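Local atomic coordinates of thymine dioxygenase (Neurospora crassa, PDB entry 5C3P), a protein that probably oxidises thymine as an iron- and 2-oxoglutarate-dependent dioxygenase of the iron/ascorbate-dependent oxidoreductase family. Residues R192-P197 with R288-Y293. Residues are numbered along the deposited sequence; the frame is centred on the assembly and turned at random.
Sequences RLLHYP and RYSIAY. With AKG (2-oxoglutaric acid), chain F.
Three donors from two neighbouring strands converge on O4 of 2-oxoglutarate: Y196 OH at 2.7 Å, S290 OG also at 2.7 Å and R288 NH1 at 3.1 Å. Residues 192-196 and 288-293 run antiparallel in the major sheet of the double-stranded beta-helix (jelly-roll) fold of 2-oxoglutarate oxygenases, and alternate side chains face the cosubstrate. Arginine suits position 288 because its two terminal nitrogens can serve both oxygens of one carboxylate: NH2 reaches AKG O3 at 2.8 Å in a nearly straight bond, and Q227 also accepts from NH2. The R288 side chain runs extended from CG to NE beside the Y196 ring, CG anti to the backbone N (chi1 167°), with the guanidinium plane turned 55° from the ring; this carries the charge past the phenol to the carboxylate of the cosubstrate. A phenylalanine in place of Y196 would probably keep this ring packing but leave O4 with one donor fewer and the carboxylate freer to shift. Serine at 290 is short enough to give a hydroxyl close to the strand, while L194 CD1 packs against it, 3.3 Å from S290 OG. Farther along, R192, whose side chain lies about 6 Å from the bound nickel ion, makes a weak bond from NH1 to O2 of the other carboxylate. On the opposite face, the rings of H195 and Y289 lie near parallel but slid apart, and H195 ND1 is hydrogen-bonded to E121; L193 and I291 give this face its apolar surface toward helix 147-173. Backbone bonds fix the pairing, ending in Y196 N to R288 O at 2.8 Å, almost straight at 173°.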
ATOM      1  N   ARG A 192      -5.537  -4.828   1.734  1.00 29.35           N
ATOM      2  CA  ARG A 192      -6.227  -4.769   0.447  1.00 29.01           C
ATOM      3  C   ARG A 192      -5.686  -5.787  -0.552  1.00 29.36           C
ATOM      4  O   ARG A 192      -4.566  -5.648  -1.050  1.00 32.17           O
ATOM      5  CB  ARG A 192      -6.127  -3.369  -0.163  1.00 30.01           C
ATOM      6  CG  ARG A 192      -6.886  -3.222  -1.492  1.00 29.89           C
ATOM      7  CD  ARG A 192      -6.563  -1.916  -2.199  1.00 30.28           C
ATOM      8  NE  ARG A 192      -7.293  -0.795  -1.638  1.00 30.69           N
ATOM      9  CZ  ARG A 192      -7.120   0.479  -1.986  1.00 32.61           C
ATOM     10  NH1 ARG A 192      -6.212   0.827  -2.892  1.00 31.78           N
ATOM     11  NH2 ARG A 192      -7.852   1.421  -1.400  1.00 33.53           N
ATOM     12  N   LEU A 193      -6.499  -6.786  -0.873  1.00 28.86           N
ATOM     13  CA  LEU A 193      -6.190  -7.713  -1.963  1.00 28.78           C
ATOM     14  C   LEU A 193      -6.564  -7.053  -3.294  1.00 28.69           C
ATOM     15  O   LEU A 193      -7.655  -6.507  -3.418  1.00 29.09           O
ATOM     16  CB  LEU A 193      -6.970  -9.007  -1.804  1.00 28.42           C
ATOM     17  CG  LEU A 193      -6.922  -9.670  -0.419  1.00 29.36           C
ATOM     18  CD1 LEU A 193      -7.781 -10.926  -0.418  1.00 29.47           C
ATOM     19  CD2 LEU A 193      -5.500  -9.993  -0.009  1.00 29.03           C
ATOM     20  N   LEU A 194      -5.660  -7.107  -4.269  1.00 27.99           N
ATOM     21  CA  LEU A 194      -5.896  -6.522  -5.580  1.00 28.98           C
ATOM     22  C   LEU A 194      -5.772  -7.548  -6.681  1.00 28.67           C
ATOM     23  O   LEU A 194      -4.912  -8.436  -6.658  1.00 26.94           O
ATOM     24  CB  LEU A 194      -4.917  -5.386  -5.864  1.00 30.36           C
ATOM     25  CG  LEU A 194      -5.119  -4.131  -5.019  1.00 32.62           C
ATOM     26  CD1 LEU A 194      -3.800  -3.423  -4.740  1.00 32.74           C
ATOM     27  CD2 LEU A 194      -6.113  -3.200  -5.698  1.00 34.40           C
ATOM     28  N   HIS A 195      -6.646  -7.409  -7.665  1.00 28.59           N
ATOM     29  CA  HIS A 195      -6.620  -8.266  -8.827  1.00 29.48           C
ATOM     30  C   HIS A 195      -6.801  -7.382 -10.033  1.00 29.28           C
ATOM     31  O   HIS A 195      -7.807  -6.684 -10.145  1.00 29.73           O
ATOM     32  CB  HIS A 195      -7.744  -9.297  -8.750  1.00 30.90           C
ATOM     33  CG  HIS A 195      -7.919 -10.113  -9.999  1.00 32.92           C
ATOM     34  ND1 HIS A 195      -9.136 -10.245 -10.637  1.00 35.29           N
ATOM     35  CD2 HIS A 195      -7.042 -10.853 -10.717  1.00 34.62           C
ATOM     36  CE1 HIS A 195      -9.000 -11.026 -11.694  1.00 34.35           C
ATOM     37  NE2 HIS A 195      -7.740 -11.413 -11.762  1.00 34.92           N
ATOM     38  N   TYR A 196      -5.820  -7.403 -10.923  1.00 29.30           N
ATOM     39  CA  TYR A 196      -5.941  -6.712 -12.201  1.00 29.21           C
ATOM     40  C   TYR A 196      -6.156  -7.780 -13.278  1.00 29.16           C
ATOM     41  O   TYR A 196      -5.236  -8.551 -13.582  1.00 28.97           O
ATOM     42  CB  TYR A 196      -4.682  -5.893 -12.466  1.00 29.52           C
ATOM     43  CG  TYR A 196      -4.316  -4.893 -11.369  1.00 29.35           C
ATOM     44  CD1 TYR A 196      -3.581  -5.289 -10.254  1.00 29.32           C
ATOM     45  CD2 TYR A 196      -4.688  -3.549 -11.462  1.00 29.65           C
ATOM     46  CE1 TYR A 196      -3.240  -4.379  -9.253  1.00 29.99           C
ATOM     47  CE2 TYR A 196      -4.331  -2.626 -10.479  1.00 29.34           C
ATOM     48  CZ  TYR A 196      -3.613  -3.042  -9.375  1.00 29.14           C
ATOM     49  OH  TYR A 196      -3.258  -2.133  -8.393  1.00 29.48           O
ATOM     50  N   PRO A 197      -7.382  -7.873 -13.829  1.00 30.18           N
ATOM     51  CA  PRO A 197      -7.673  -8.939 -14.808  1.00 31.04           C
ATOM     52  C   PRO A 197      -6.787  -8.924 -16.060  1.00 30.49           C
ATOM     53  O   PRO A 197      -6.188  -7.906 -16.399  1.00 29.28           O
ATOM     54  CB  PRO A 197      -9.122  -8.662 -15.230  1.00 31.98           C
ATOM     55  CG  PRO A 197      -9.699  -7.808 -14.165  1.00 32.11           C
ATOM     56  CD  PRO A 197      -8.575  -7.075 -13.500  1.00 30.93           C
ATOM     57  N   ARG A 288      -2.702  -9.824 -13.004  1.00 30.89           N
ATOM     58  CA  ARG A 288      -1.689  -9.393 -12.047  1.00 30.38           C
ATOM     59  C   ARG A 288      -2.319  -9.332 -10.681  1.00 28.47           C
ATOM     60  O   ARG A 288      -3.387  -8.779 -10.527  1.00 28.19           O
ATOM     61  CB  ARG A 288      -1.128  -8.014 -12.416  1.00 31.56           C
ATOM     62  CG  ARG A 288      -0.293  -7.353 -11.325  1.00 30.38           C
ATOM     63  CD  ARG A 288       0.423  -6.117 -11.864  1.00 31.13           C
ATOM     64  NE  ARG A 288       1.399  -5.611 -10.908  1.00 30.13           N
ATOM     65  CZ  ARG A 288       1.119  -4.824  -9.876  1.00 30.98           C
ATOM     66  NH1 ARG A 288      -0.118  -4.420  -9.640  1.00 31.31           N
ATOM     67  NH2 ARG A 288       2.090  -4.443  -9.059  1.00 32.28           N
ATOM     68  N   TYR A 289      -1.643  -9.920  -9.700  1.00 28.65           N
ATOM     69  CA  TYR A 289      -2.056  -9.862  -8.313  1.00 28.57           C
ATOM     70  C   TYR A 289      -1.056  -9.070  -7.495  1.00 28.27           C
ATOM     71  O   TYR A 289       0.164  -9.217  -7.662  1.00 27.62           O
ATOM     72  CB  TYR A 289      -2.144 -11.268  -7.728  1.00 30.42           C
ATOM     73  CG  TYR A 289      -3.199 -12.092  -8.390  1.00 30.50           C
ATOM     74  CD1 TYR A 289      -4.507 -12.056  -7.930  1.00 30.89           C
ATOM     75  CD2 TYR A 289      -2.904 -12.876  -9.495  1.00 30.76           C
ATOM     76  CE1 TYR A 289      -5.494 -12.790  -8.538  1.00 31.26           C
ATOM     77  CE2 TYR A 289      -3.889 -13.621 -10.114  1.00 31.50           C
ATOM     78  CZ  TYR A 289      -5.183 -13.569  -9.623  1.00 32.15           C
ATOM     79  OH  TYR A 289      -6.186 -14.289 -10.212  1.00 33.71           O
ATOM     80  N   SER A 290      -1.590  -8.242  -6.601  1.00 27.69           N
ATOM     81  CA  SER A 290      -0.793  -7.578  -5.585  1.00 26.87           C
ATOM     82  C   SER A 290      -1.616  -7.498  -4.319  1.00 28.04           C
ATOM     83  O   SER A 290      -2.836  -7.724  -4.333  1.00 27.62           O
ATOM     84  CB  SER A 290      -0.387  -6.173  -6.043  1.00 27.07           C
ATOM     85  OG  SER A 290      -1.527  -5.349  -6.133  1.00 26.71           O
ATOM     86  N   ILE A 291      -0.933  -7.184  -3.228  1.00 28.10           N
ATOM     87  CA  ILE A 291      -1.545  -7.047  -1.914  1.00 28.85           C
ATOM     88  C   ILE A 291      -0.899  -5.847  -1.232  1.00 29.33           C
ATOM     89  O   ILE A 291       0.316  -5.824  -1.047  1.00 28.15           O
ATOM     90  CB  ILE A 291      -1.339  -8.310  -1.044  1.00 30.16           C
ATOM     91  CG1 ILE A 291      -2.010  -9.526  -1.690  1.00 31.04           C
ATOM     92  CG2 ILE A 291      -1.918  -8.106   0.354  1.00 31.28           C
ATOM     93  CD1 ILE A 291      -1.699 -10.839  -1.008  1.00 30.96           C
ATOM     94  N   ALA A 292      -1.720  -4.848  -0.910  1.00 30.04           N
ATOM     95  CA  ALA A 292      -1.283  -3.652  -0.202  1.00 30.44           C
ATOM     96  C   ALA A 292      -1.821  -3.660   1.226  1.00 30.09           C
ATOM     97  O   ALA A 292      -3.011  -3.841   1.449  1.00 32.18           O
ATOM     98  CB  ALA A 292      -1.763  -2.401  -0.925  1.00 30.94           C
ATOM     99  N   TYR A 293      -0.943  -3.451   2.191  1.00 27.96           N
ATOM    100  CA  TYR A 293      -1.358  -3.386   3.579  1.00 28.65           C
ATOM    101  C   TYR A 293      -1.106  -1.969   4.043  1.00 27.87           C
ATOM    102  O   TYR A 293       0.047  -1.562   4.214  1.00 27.43           O
ATOM    103  CB  TYR A 293      -0.567  -4.400   4.400  1.00 28.26           C
ATOM    104  CG  TYR A 293      -1.005  -4.527   5.833  1.00 29.09           C
ATOM    105  CD1 TYR A 293      -2.086  -5.317   6.184  1.00 30.19           C
ATOM    106  CD2 TYR A 293      -0.322  -3.864   6.840  1.00 30.11           C
ATOM    107  CE1 TYR A 293      -2.473  -5.444   7.517  1.00 32.09           C
ATOM    108  CE2 TYR A 293      -0.699  -3.981   8.166  1.00 30.60           C
ATOM    109  CZ  TYR A 293      -1.767  -4.780   8.495  1.00 29.84           C
ATOM    110  OH  TYR A 293      -2.129  -4.884   9.803  1.00 31.83           O
TER
HETATM  111  C1  AKG F 402      -2.649   1.044  -4.025  1.00 43.53           C
HETATM  112  O1  AKG F 402      -2.573   2.028  -3.256  1.00 43.66           O
HETATM  113  O2  AKG F 402      -3.659   0.299  -4.029  1.00 42.95           O
HETATM  114  C2  AKG F 402      -1.527   0.785  -4.943  1.00 44.30           C
HETATM  115  O5  AKG F 402      -0.656   1.638  -5.111  1.00 43.23           O
HETATM  116  C3  AKG F 402      -1.459  -0.538  -5.678  1.00 43.43           C
HETATM  117  C4  AKG F 402      -0.076  -0.785  -6.272  1.00 41.75           C
HETATM  118  C5  AKG F 402       0.069  -2.170  -6.859  1.00 41.01           C
HETATM  119  O3  AKG F 402       1.225  -2.574  -7.099  1.00 41.37           O
HETATM  120  O4  AKG F 402      -0.944  -2.856  -7.123  1.00 39.30           O